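Local structure of putative dihydrodipicolinate synthase family protein (Coccidioides immitis, 3QFE) at residues T265-A270 / D281-L286; Q34-A39 / A277-A282; N223-T228 / A270-K275; W15-T20 / G216-F221. The protein is of unknown function but belongs to the dihydrodipicolinate synthase family, whose members are built on a TIM barrel. One frame throughout, in Å; residues are numbered along the deposited sequence.

Overall arrangement
Contact 4 lies in the barrel wall, its centre about 4 Å from the centre of the chain, and pairs the first and last strands of the parallel sheet. Contacts 1, 2 and 3 cluster on one side of that centre, 15 to 18 Å from it, their own centres about 10 Å apart from one another. Asn223 of contact 3 connects the two regions: ND2 is 2.7 Å from Pro17 O of contact 4, and OD1 is 2.8 Å from Tyr37 OH of contact 2. Lys266 NZ of contact 1 likewise approaches Thr20 O. The calcium ion, bound at Ala315 and Ser318, is about 11 Å from the Phe225 side chain of contact 3.

Contact 1. Residues T265-A270 / D281-L286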
loop_
_atom_site.group_PDB
_atom_site.type_symbol
_atom_site.label_atom_id
_atom_site.label_comp_id
_atom_site.label_asym_id
_atom_site.label_seq_id
_atom_site.Cartn_x
_atom_site.Cartn_y
_atom_site.Cartn_z
ATOM N N THR A 265 1.781 -0.678 13.655
ATOM C CA THR A 265 2.397 -0.060 12.490
ATOM C C THR A 265 2.408 1.472 12.595
ATOM O O THR A 265 3.461 2.083 12.428
ATOM C CB THR A 265 1.719 -0.512 11.175
ATOM O OG1 THR A 265 1.968 -1.904 10.991
ATOM C CG2 THR A 265 2.284 0.262 9.943
ATOM N N LYS A 266 1.262 2.079 12.901
ATOM C CA LYS A 266 1.189 3.541 13.129
ATOM C C LYS A 266 2.195 4.026 14.169
ATOM O O LYS A 266 2.839 5.058 13.971
ATOM C CB LYS A 266 -0.215 3.996 13.527
ATOM C CG LYS A 266 -1.280 3.745 12.471
ATOM C CD LYS A 266 -2.597 4.460 12.801
ATOM C CE LYS A 266 -2.454 5.934 12.505
ATOM N NZ LYS A 266 -3.709 6.696 12.635
ATOM N N TYR A 267 2.347 3.275 15.259
ATOM C CA TYR A 267 3.247 3.662 16.345
ATOM C C TYR A 267 4.716 3.557 15.904
ATOM O O TYR A 267 5.559 4.393 16.261
ATOM C CB TYR A 267 2.980 2.846 17.615
ATOM C CG TYR A 267 4.012 3.111 18.683
ATOM C CD1 TYR A 267 3.950 4.267 19.472
ATOM C CD2 TYR A 267 5.102 2.253 18.856
ATOM C CE1 TYR A 267 4.925 4.532 20.427
ATOM C CE2 TYR A 267 6.083 2.525 19.803
ATOM C CZ TYR A 267 5.987 3.662 20.586
ATOM O OH TYR A 267 6.967 3.936 21.523
ATOM N N ALA A 268 5.026 2.533 15.112
ATOM C CA ALA A 268 6.394 2.375 14.609
ATOM C C ALA A 268 6.728 3.548 13.683
ATOM O O ALA A 268 7.784 4.144 13.787
ATOM C CB ALA A 268 6.564 1.036 13.904
ATOM N N ALA A 269 5.802 3.890 12.799
ATOM C CA ALA A 269 5.979 5.049 11.926
ATOM C C ALA A 269 6.146 6.309 12.766
ATOM O O ALA A 269 6.984 7.154 12.451
ATOM C CB ALA A 269 4.804 5.185 10.993
ATOM N N ALA A 270 5.384 6.417 13.859
ATOM C CA ALA A 270 5.465 7.594 14.714
ATOM C C ALA A 270 6.882 7.787 15.237
ATOM O O ALA A 270 7.369 8.922 15.322
ATOM C CB ALA A 270 4.488 7.512 15.860
ATOM N N ASP A 281 5.190 15.586 17.946
ATOM C CA ASP A 281 4.107 14.865 18.644
ATOM C C ASP A 281 3.526 13.759 17.755
ATOM O O ASP A 281 2.310 13.552 17.733
ATOM C CB ASP A 281 2.936 15.795 19.047
ATOM C CG ASP A 281 3.385 17.137 19.661
ATOM O OD1 ASP A 281 4.202 17.167 20.630
ATOM O OD2 ASP A 281 2.863 18.170 19.179
ATOM N N ALA A 282 4.385 13.075 17.002
ATOM C CA ALA A 282 3.923 12.128 15.985
ATOM C C ALA A 282 3.122 11.010 16.631
ATOM O O ALA A 282 2.156 10.505 16.052
ATOM C CB ALA A 282 5.098 11.573 15.177
ATOM N N GLU A 283 3.503 10.649 17.848
ATOM C CA GLU A 283 2.843 9.565 18.549
ATOM C C GLU A 283 1.367 9.839 18.866
ATOM O O GLU A 283 0.561 8.926 18.830
ATOM C CB GLU A 283 3.610 9.176 19.812
ATOM C CG GLU A 283 2.957 8.017 20.549
ATOM C CD GLU A 283 3.816 7.467 21.677
ATOM O OE1 GLU A 283 5.062 7.604 21.591
ATOM O OE2 GLU A 283 3.238 6.895 22.635
ATOM N N GLU A 284 1.023 11.080 19.199
ATOM C CA GLU A 284 -0.371 11.403 19.484
ATOM C C GLU A 284 -1.180 11.393 18.187
ATOM O O GLU A 284 -2.301 10.906 18.169
ATOM C CB GLU A 284 -0.495 12.745 20.210
ATOM N N LYS A 285 -0.566 11.861 17.097
ATOM C CA LYS A 285 -1.218 12.049 15.811
ATOM C C LYS A 285 -1.424 10.740 15.076
ATOM O O LYS A 285 -2.236 10.659 14.145
ATOM C CB LYS A 285 -0.375 12.982 14.934
ATOM C CG LYS A 285 -0.305 14.406 15.425
ATOM C CD LYS A 285 0.831 15.183 14.789
ATOM C CE LYS A 285 0.699 16.661 15.131
ATOM N NZ LYS A 285 1.933 17.400 14.730
ATOM N N LEU A 286 -0.674 9.726 15.496
ATOM C CA LEU A 286 -0.752 8.416 14.892
ATOM C C LEU A 286 -1.411 7.359 15.797
ATOM O O LEU A 286 -1.244 6.140 15.597
ATOM C CB LEU A 286 0.632 7.974 14.398
ATOM C CG LEU A 286 1.073 8.781 13.168
ATOM C CD1 LEU A 286 2.579 8.666 12.921
ATOM C CD2 LEU A 286 0.273 8.372 11.941
#
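Lys266 faces Leu286 with 5.5 Å between their CA atoms, and one helical turn further on Ala270 faces Ala282 with CA atoms 5.0 Å apart, so helix 265-270 meets the short helix 282-285 and the residue that ends it. At the second pair both residues are alanines, and Ala282 CB sits 3.5 Å from Ala270 O. Leu286 spans both pairs: its CD1 branch packs against Ala270, 3.7 Å from CB, while its other branch, CD2, lies 3.7 Å from Lys266 CE. The aliphatic chain of Lys266 runs along Leu286, starting with CB 3.2 Å from the backbone O of Leu286. The bend at chi3 (76°) brings CE to the leucine methyl, and NZ then reaches a salt bridge with Glu57 and hydrogen bonds to Thr20 O and Arg287 O. This packing belongs to the helical segment that follows the TIM barrel in the dihydrodipicolinate synthase family, and the lysine runs from it back to the barrel loops. On another side of Ala270, Glu283 stretches toward Tyr267, its CG anti to the backbone N (chi1 -179°). The carboxylate comes to the ring edge, OE1 being 3.3 Å from Tyr267 CE1, with the two planes nearly perpendicular at 85°. The polar ends have separate partners in helix 297-317: Tyr267 OH bonds Arg304, and Glu283 OE2 forms a long, weak ion pair with Lys300.

Contact 2. Residues Q34-A39 / A277-A282; sequences QERYYA and AGIEDA
Arg36 and Tyr37 of the helical segment 34-39 meet Ala277, Gly278 and Ile279 of the irregular segment 277-282, the nearest backbone approach being 6.0 Å between the CA atoms of Tyr37 and Ala277. The helix is the one that follows the first strand of the TIM barrel. Opposing it is a Schellman motif that terminates helix 273-276: Gly278 takes a positive phi of 68°, and Ile279 N probably hydrogen-bonds back to Ala274 O in the last turn. This reversal sets Ala277 CB against the helix backbone, 4.4 Å from Arg36 O, and delivers Ile279 beside it. The isoleucine contributes the main apolar contact through one branch. Its CG1 is anti to the carbonyl carbon (chi1 -66°), which brings CG1 to 4.1 Å from Arg36 CB and lets CD1 reach in beyond it. The extended Arg36 chain carries NH2 to 3.4 Å from Gly278 O. The tyrosine ring continues inward past the isoleucine and meets Phe21 edge-to-face; Tyr37 OH is hydrogen-bonded to Asn223 OD1, so this helix is also joined to segment 223-228. At the inner end of the contact, Ile279 CD1 stands 3.6 Å from Tyr37 CB and 4.0 Å from Tyr37 N.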
loop_
_atom_site.group_PDB
_atom_site.type_symbol
_atom_site.label_atom_id
_atom_site.label_comp_id
_atom_site.label_asym_id
_atom_site.label_seq_id
_atom_site.Cartn_x
_atom_site.Cartn_y
_atom_site.Cartn_z
ATOM N N GLN A 34 0.434 15.293 7.474
ATOM C CA GLN A 34 0.257 14.310 6.423
ATOM C C GLN A 34 1.066 14.652 5.172
ATOM O O GLN A 34 1.654 13.765 4.549
ATOM C CB GLN A 34 -1.232 14.204 6.040
ATOM C CG GLN A 34 -1.542 12.960 5.244
ATOM C CD GLN A 34 -1.501 11.712 6.097
ATOM O OE1 GLN A 34 -2.311 11.534 7.007
ATOM N NE2 GLN A 34 -0.558 10.857 5.826
ATOM N N GLU A 35 1.046 15.914 4.768
ATOM C CA GLU A 35 1.808 16.327 3.597
ATOM C C GLU A 35 3.337 16.136 3.800
ATOM O O GLU A 35 4.010 15.619 2.902
ATOM C CB GLU A 35 1.500 17.772 3.212
ATOM C CG GLU A 35 1.889 18.087 1.777
ATOM C CD GLU A 35 1.884 19.572 1.469
ATOM O OE1 GLU A 35 1.286 20.319 2.253
ATOM O OE2 GLU A 35 2.474 20.009 0.448
ATOM N N ARG A 36 3.846 16.540 4.968
ATOM C CA ARG A 36 5.249 16.343 5.327
ATOM C C ARG A 36 5.634 14.891 5.219
ATOM O O ARG A 36 6.702 14.561 4.698
ATOM C CB ARG A 36 5.544 16.819 6.757
ATOM C CG ARG A 36 5.437 18.302 6.931
ATOM C CD ARG A 36 5.979 18.757 8.270
ATOM N NE ARG A 36 5.992 20.218 8.332
ATOM C CZ ARG A 36 6.297 20.914 9.421
ATOM N NH1 ARG A 36 6.289 22.244 9.381
ATOM N NH2 ARG A 36 6.611 20.280 10.547
ATOM N N TYR A 37 4.751 14.021 5.705
ATOM C CA TYR A 37 5.016 12.593 5.809
ATOM C C TYR A 37 5.018 11.908 4.446
ATOM O O TYR A 37 5.953 11.197 4.116
ATOM C CB TYR A 37 3.990 11.948 6.743
ATOM C CG TYR A 37 4.177 10.458 6.942
ATOM C CD1 TYR A 37 5.245 9.957 7.703
ATOM C CD2 TYR A 37 3.304 9.553 6.365
ATOM C CE1 TYR A 37 5.423 8.591 7.898
ATOM C CE2 TYR A 37 3.471 8.182 6.542
ATOM C CZ TYR A 37 4.536 7.705 7.314
ATOM O OH TYR A 37 4.700 6.337 7.490
ATOM N N TYR A 38 3.977 12.146 3.648
ATOM C CA TYR A 38 3.916 11.636 2.280
ATOM C C TYR A 38 5.131 12.085 1.459
ATOM O O TYR A 38 5.690 11.297 0.685
ATOM C CB TYR A 38 2.680 12.168 1.572
ATOM C CG TYR A 38 1.317 11.593 1.949
ATOM C CD1 TYR A 38 1.172 10.312 2.439
ATOM C CD2 TYR A 38 0.167 12.347 1.744
ATOM C CE1 TYR A 38 -0.090 9.806 2.743
ATOM C CE2 TYR A 38 -1.098 11.847 2.024
ATOM C CZ TYR A 38 -1.216 10.581 2.525
ATOM O OH TYR A 38 -2.456 10.098 2.811
ATOM N N ALA A 39 5.510 13.363 1.598
ATOM C CA ALA A 39 6.618 13.914 0.845
ATOM C C ALA A 39 7.913 13.202 1.265
ATOM O O ALA A 39 8.709 12.783 0.418
ATOM C CB ALA A 39 6.712 15.396 1.046
ATOM N N ALA A 277 10.876 12.659 9.544
ATOM C CA ALA A 277 10.206 13.620 8.686
ATOM C C ALA A 277 9.959 14.956 9.411
ATOM O O ALA A 277 9.349 15.858 8.853
ATOM C CB ALA A 277 8.885 13.027 8.168
ATOM N N GLY A 278 10.430 15.066 10.653
ATOM C CA GLY A 278 10.284 16.298 11.426
ATOM C C GLY A 278 8.853 16.654 11.832
ATOM O O GLY A 278 8.489 17.836 11.923
ATOM N N ILE A 279 8.048 15.631 12.089
ATOM C CA ILE A 279 6.683 15.842 12.545
ATOM C C ILE A 279 6.684 15.760 14.066
ATOM O O ILE A 279 7.085 14.734 14.633
ATOM C CB ILE A 279 5.739 14.797 11.934
ATOM C CG1 ILE A 279 5.651 15.010 10.415
ATOM C CG2 ILE A 279 4.367 14.838 12.590
ATOM C CD1 ILE A 279 5.247 13.755 9.633
ATOM N N GLU A 280 6.289 16.854 14.712
ATOM C CA GLU A 280 6.231 16.944 16.178
ATOM C C GLU A 280 5.030 16.154 16.741
ATOM O O GLU A 280 3.974 16.071 16.078
ATOM C CB GLU A 280 6.109 18.412 16.601
ATOM C CG GLU A 280 7.403 19.244 16.431
ATOM C CD GLU A 280 7.391 20.526 17.268
ATOM O OE1 GLU A 280 8.399 20.787 17.985
ATOM O OE2 GLU A 280 6.368 21.262 17.225
ATOM N N ASP A 281 5.190 15.586 17.946
ATOM C CA ASP A 281 4.107 14.865 18.644
ATOM C C ASP A 281 3.526 13.759 17.755
ATOM O O ASP A 281 2.310 13.552 17.733
ATOM C CB ASP A 281 2.936 15.795 19.047
ATOM C CG ASP A 281 3.385 17.137 19.661
ATOM O OD1 ASP A 281 4.202 17.167 20.630
ATOM O OD2 ASP A 281 2.863 18.170 19.179
ATOM N N ALA A 282 4.385 13.075 17.002
ATOM C CA ALA A 282 3.923 12.128 15.985
ATOM C C ALA A 282 3.122 11.010 16.631
ATOM O O ALA A 282 2.156 10.505 16.052
ATOM C CB ALA A 282 5.098 11.573 15.177
#

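Contact 3. Residues N223-T228 / A270-K275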
loop_
_atom_site.group_PDB
_atom_site.type_symbol
_atom_site.label_atom_id
_atom_site.label_comp_id
_atom_site.label_asym_id
_atom_site.label_seq_id
_atom_site.Cartn_x
_atom_site.Cartn_y
_atom_site.Cartn_z
ATOM N N ASN A 223 6.420 2.070 5.480
ATOM C CA ASN A 223 6.024 3.220 6.315
ATOM C C ASN A 223 7.098 3.533 7.339
ATOM O O ASN A 223 7.327 4.700 7.676
ATOM C CB ASN A 223 4.747 2.939 7.106
ATOM C CG ASN A 223 3.489 3.262 6.333
ATOM O OD1 ASN A 223 3.172 4.431 6.097
ATOM N ND2 ASN A 223 2.727 2.228 5.981
ATOM N N VAL A 224 7.731 2.485 7.854
ATOM C CA VAL A 224 8.625 2.627 8.991
ATOM C C VAL A 224 10.064 2.917 8.570
ATOM O O VAL A 224 10.672 3.873 9.049
ATOM C CB VAL A 224 8.567 1.389 9.881
ATOM C CG1 VAL A 224 9.291 1.668 11.194
ATOM C CG2 VAL A 224 7.110 1.023 10.138
ATOM N N PHE A 225 10.586 2.099 7.653
ATOM C CA PHE A 225 11.950 2.236 7.151
ATOM C C PHE A 225 11.971 2.217 5.624
ATOM O O PHE A 225 12.387 1.247 5.012
ATOM C CB PHE A 225 12.817 1.135 7.755
ATOM C CG PHE A 225 12.839 1.146 9.265
ATOM C CD1 PHE A 225 13.332 2.227 9.953
ATOM C CD2 PHE A 225 12.360 0.073 9.985
ATOM C CE1 PHE A 225 13.335 2.239 11.345
ATOM C CE2 PHE A 225 12.388 0.065 11.366
ATOM C CZ PHE A 225 12.864 1.147 12.048
ATOM N N PRO A 226 11.513 3.300 4.989
ATOM C CA PRO A 226 11.360 3.225 3.546
ATOM C C PRO A 226 12.669 3.070 2.768
ATOM O O PRO A 226 12.684 2.383 1.736
ATOM C CB PRO A 226 10.644 4.543 3.200
ATOM C CG PRO A 226 10.944 5.470 4.342
ATOM C CD PRO A 226 10.992 4.570 5.545
ATOM N N LYS A 227 13.752 3.691 3.239
ATOM C CA LYS A 227 15.042 3.615 2.537
ATOM C C LYS A 227 15.556 2.182 2.550
ATOM O O LYS A 227 16.023 1.656 1.526
ATOM C CB LYS A 227 16.095 4.535 3.172
ATOM C CG LYS A 227 16.443 5.770 2.375
ATOM C CD LYS A 227 16.719 5.458 0.893
ATOM C CE LYS A 227 17.917 6.212 0.377
ATOM N NZ LYS A 227 18.069 6.027 -1.075
ATOM N N THR A 228 15.462 1.546 3.719
ATOM C CA THR A 228 15.864 0.142 3.860
ATOM C C THR A 228 15.068 -0.757 2.916
ATOM O O THR A 228 15.652 -1.526 2.160
ATOM C CB THR A 228 15.780 -0.342 5.317
ATOM O OG1 THR A 228 16.532 0.549 6.143
ATOM C CG2 THR A 228 16.371 -1.735 5.463
ATOM N N ALA A 270 5.384 6.417 13.859
ATOM C CA ALA A 270 5.465 7.594 14.714
ATOM C C ALA A 270 6.882 7.787 15.237
ATOM O O ALA A 270 7.369 8.922 15.322
ATOM C CB ALA A 270 4.488 7.512 15.860
ATOM N N ILE A 271 7.561 6.704 15.607
ATOM C CA ILE A 271 8.822 6.912 16.295
ATOM C C ILE A 271 10.029 6.775 15.400
ATOM O O ILE A 271 11.146 7.089 15.804
ATOM C CB ILE A 271 8.953 6.062 17.582
ATOM C CG1 ILE A 271 8.830 4.565 17.270
ATOM C CG2 ILE A 271 7.950 6.544 18.651
ATOM C CD1 ILE A 271 9.594 3.717 18.258
ATOM N N PHE A 272 9.809 6.307 14.178
ATOM C CA PHE A 272 10.905 6.193 13.243
ATOM C C PHE A 272 10.752 7.182 12.104
ATOM O O PHE A 272 11.301 8.283 12.176
ATOM C CB PHE A 272 11.095 4.745 12.791
ATOM C CG PHE A 272 11.474 3.825 13.917
ATOM C CD1 PHE A 272 12.679 4.017 14.620
ATOM C CD2 PHE A 272 10.624 2.782 14.309
ATOM C CE1 PHE A 272 13.042 3.168 15.697
ATOM C CE2 PHE A 272 10.973 1.918 15.375
ATOM C CZ PHE A 272 12.184 2.114 16.076
ATOM N N SER A 273 9.968 6.826 11.092
ATOM C CA SER A 273 9.834 7.661 9.893
ATOM C C SER A 273 9.215 9.051 10.118
ATOM O O SER A 273 9.687 10.032 9.542
ATOM C CB SER A 273 9.030 6.919 8.829
ATOM O OG SER A 273 7.736 6.696 9.334
ATOM N N ALA A 274 8.170 9.140 10.932
ATOM C CA ALA A 274 7.516 10.430 11.187
ATOM C C ALA A 274 8.452 11.408 11.901
ATOM O O ALA A 274 8.533 12.575 11.528
ATOM C CB ALA A 274 6.207 10.256 11.967
ATOM N N LYS A 275 9.172 10.929 12.912
ATOM C CA LYS A 275 10.234 11.709 13.538
ATOM C C LYS A 275 11.300 12.084 12.518
ATOM O O LYS A 275 11.734 13.254 12.480
ATOM C CB LYS A 275 10.857 10.982 14.760
ATOM C CG LYS A 275 11.938 11.815 15.475
ATOM C CD LYS A 275 12.723 11.001 16.482
ATOM C CE LYS A 275 12.339 11.296 17.939
ATOM N NZ LYS A 275 13.444 10.813 18.880
#
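Phe225 and Phe272 meet obliquely, their planes at 47° and their centroids 4.8 Å apart, which makes the pair neither a parallel stack nor a T-shaped one. Both residues occupy N-cap positions, ahead of helix 226-237 and helix 273-276, so the contact joins two helix starts, the first of them that of the next helix after the last barrel strand of the TIM-barrel fold. Phe225 presents its far end: CE1 and CZ come in over one face of the Phe272 ring, CZ 3.5 Å above the plane and displaced toward the rim. Ile271 CG1 lies on the opposite face, 3.8 Å from the plane, leaving the Phe272 ring between two apolar groups. Val224 fills the angle between the rings. With CG1 anti to the backbone N (chi1 -169°), that methyl rests over a face of the Phe225 ring and also comes within 3.6 Å of Phe272 CD2. Helix 297-317 packs against both aromatics, Val310 touching Phe225 and Ala311 touching Phe272. Beside the aromatic pair, at Ser273, the contact turns polar. Ser273 points its CB toward segment 223-228, 3.5 Å from Val224 O, and its hydroxyl lies between two carbonyl acceptors, Asn223 O and Ala269 O, which must share its single proton. Across the contact, Ser273 OG donates to Asn223 O over 2.6 Å, arriving at 157° to the C=O bond and tilted slightly from the carbonyl plane.

Contact 4. Residues W15-T20 / G216-F221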
loop_
_atom_site.group_PDB
_atom_site.type_symbol
_atom_site.label_atom_id
_atom_site.label_comp_id
_atom_site.label_asym_id
_atom_site.label_seq_id
_atom_site.Cartn_x
_atom_site.Cartn_y
_atom_site.Cartn_z
ATOM N N TRP A 15 6.176 -0.069 -3.203
ATOM C CA TRP A 15 5.125 0.887 -2.932
ATOM C C TRP A 15 4.814 0.893 -1.447
ATOM O O TRP A 15 4.870 -0.151 -0.804
ATOM C CB TRP A 15 3.857 0.502 -3.694
ATOM C CG TRP A 15 4.010 0.605 -5.179
ATOM C CD1 TRP A 15 4.829 -0.150 -5.987
ATOM C CD2 TRP A 15 3.317 1.513 -6.046
ATOM N NE1 TRP A 15 4.692 0.248 -7.293
ATOM C CE2 TRP A 15 3.764 1.255 -7.361
ATOM C CE3 TRP A 15 2.341 2.498 -5.840
ATOM C CZ2 TRP A 15 3.294 1.966 -8.458
ATOM C CZ3 TRP A 15 1.875 3.203 -6.928
ATOM C CH2 TRP A 15 2.353 2.931 -8.225
ATOM N N CYS A 16 4.486 2.066 -0.905
ATOM C CA CYS A 16 4.101 2.168 0.501
ATOM C C CYS A 16 2.627 2.559 0.690
ATOM O O CYS A 16 2.189 3.581 0.146
ATOM C CB CYS A 16 4.981 3.158 1.268
ATOM S SG CYS A 16 4.387 3.392 2.981
ATOM N N PRO A 17 1.873 1.758 1.479
ATOM C CA PRO A 17 0.514 2.129 1.856
ATOM C C PRO A 17 0.560 3.002 3.127
ATOM O O PRO A 17 0.660 2.479 4.261
ATOM C CB PRO A 17 -0.160 0.775 2.103
ATOM C CG PRO A 17 0.967 -0.100 2.621
ATOM C CD PRO A 17 2.253 0.438 2.018
ATOM N N ALA A 18 0.489 4.319 2.912
ATOM C CA ALA A 18 0.781 5.313 3.940
ATOM C C ALA A 18 -0.237 5.311 5.081
ATOM O O ALA A 18 -1.434 5.138 4.857
ATOM C CB ALA A 18 0.866 6.694 3.315
ATOM N N VAL A 19 0.247 5.495 6.306
ATOM C CA VAL A 19 -0.639 5.635 7.464
ATOM C C VAL A 19 -1.296 7.024 7.459
ATOM O O VAL A 19 -0.879 7.897 6.695
ATOM C CB VAL A 19 0.102 5.369 8.803
ATOM C CG1 VAL A 19 0.474 3.891 8.907
ATOM C CG2 VAL A 19 1.332 6.244 8.953
ATOM N N THR A 20 -2.296 7.228 8.328
ATOM C CA THR A 20 -3.032 8.489 8.412
ATOM C C THR A 20 -2.888 9.186 9.761
ATOM O O THR A 20 -3.038 8.561 10.819
ATOM C CB THR A 20 -4.518 8.240 8.118
ATOM O OG1 THR A 20 -4.634 7.703 6.805
ATOM C CG2 THR A 20 -5.362 9.542 8.221
ATOM N N GLY A 216 6.654 -6.664 -7.903
ATOM C CA GLY A 216 7.127 -6.229 -6.609
ATOM C C GLY A 216 6.038 -6.219 -5.571
ATOM O O GLY A 216 5.196 -7.109 -5.526
ATOM N N CYS A 217 6.044 -5.173 -4.761
ATOM C CA CYS A 217 5.567 -5.284 -3.408
ATOM C C CYS A 217 4.921 -4.004 -2.906
ATOM O O CYS A 217 5.422 -2.913 -3.174
ATOM C CB CYS A 217 6.777 -5.623 -2.535
ATOM S SG CYS A 217 6.391 -5.896 -0.836
ATOM N N ILE A 218 3.809 -4.142 -2.183
ATOM C CA ILE A 218 3.176 -3.012 -1.478
ATOM C C ILE A 218 3.330 -3.304 0.004
ATOM O O ILE A 218 2.574 -4.093 0.558
ATOM C CB ILE A 218 1.671 -2.806 -1.892
ATOM C CG1 ILE A 218 1.572 -2.474 -3.382
ATOM C CG2 ILE A 218 0.992 -1.665 -1.066
ATOM C CD1 ILE A 218 0.183 -2.645 -3.995
ATOM N N ALA A 219 4.329 -2.689 0.636
ATOM C CA ALA A 219 4.791 -3.112 1.973
ATOM C C ALA A 219 4.475 -2.125 3.106
ATOM O O ALA A 219 5.073 -1.045 3.178
ATOM C CB ALA A 219 6.292 -3.370 1.928
ATOM N N ALA A 220 3.557 -2.513 3.990
ATOM C CA ALA A 220 3.257 -1.763 5.218
ATOM C C ALA A 220 4.503 -1.235 5.922
ATOM O O ALA A 220 4.506 -0.120 6.429
ATOM C CB ALA A 220 2.457 -2.628 6.183
ATOM N N PHE A 221 5.560 -2.042 5.935
ATOM C CA PHE A 221 6.768 -1.761 6.701
ATOM C C PHE A 221 7.629 -0.669 6.059
ATOM O O PHE A 221 8.560 -0.150 6.685
ATOM C CB PHE A 221 7.580 -3.047 6.842
ATOM C CG PHE A 221 8.611 -3.005 7.934
ATOM C CD1 PHE A 221 8.261 -2.618 9.227
ATOM C CD2 PHE A 221 9.923 -3.363 7.673
ATOM C CE1 PHE A 221 9.192 -2.591 10.234
ATOM C CE2 PHE A 221 10.869 -3.346 8.679
ATOM C CZ PHE A 221 10.507 -2.962 9.963
#
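Trp15 and Ile218 form a parallel beta bridge, their CA atoms 4.6 Å apart, and around them the contact is tight. Trp15 N donates to Cys217 O at 2.9 Å (165° at the hydrogen), and Ala219 N donates to Trp15 O at 3.0 Å (156°). Both carbonyls are approached almost end-on. Side chains on the shared face add to this: Trp15 CB lies 3.8 Å from Ile218 CG1, while the other isoleucine branch, CG2, is 3.9 Å from Pro17 CD. The proline ring also leans over the next peptide, with CD 3.4 Å from Ala219 O. At Pro17 and Ala220 the CA spacing widens to 5.8 Å, with ring contact but no backbone bond, and past Pro17 the segments part. This looser end is bridged by Asn223, which bonds Pro17 O, Ala220 O and Val19 N. The pairing joins the first and eighth strands of the TIM barrel, and further backbone bonds link Cys16 to strand 48-51 and Gly216 to strand 197-200, closing the ring. Trp15 and Ile218 both pack on Val50, with the indole meeting Phe199 edge-to-face, whereas Cys16 turns the other way, onto Leu41 of helix 31-42.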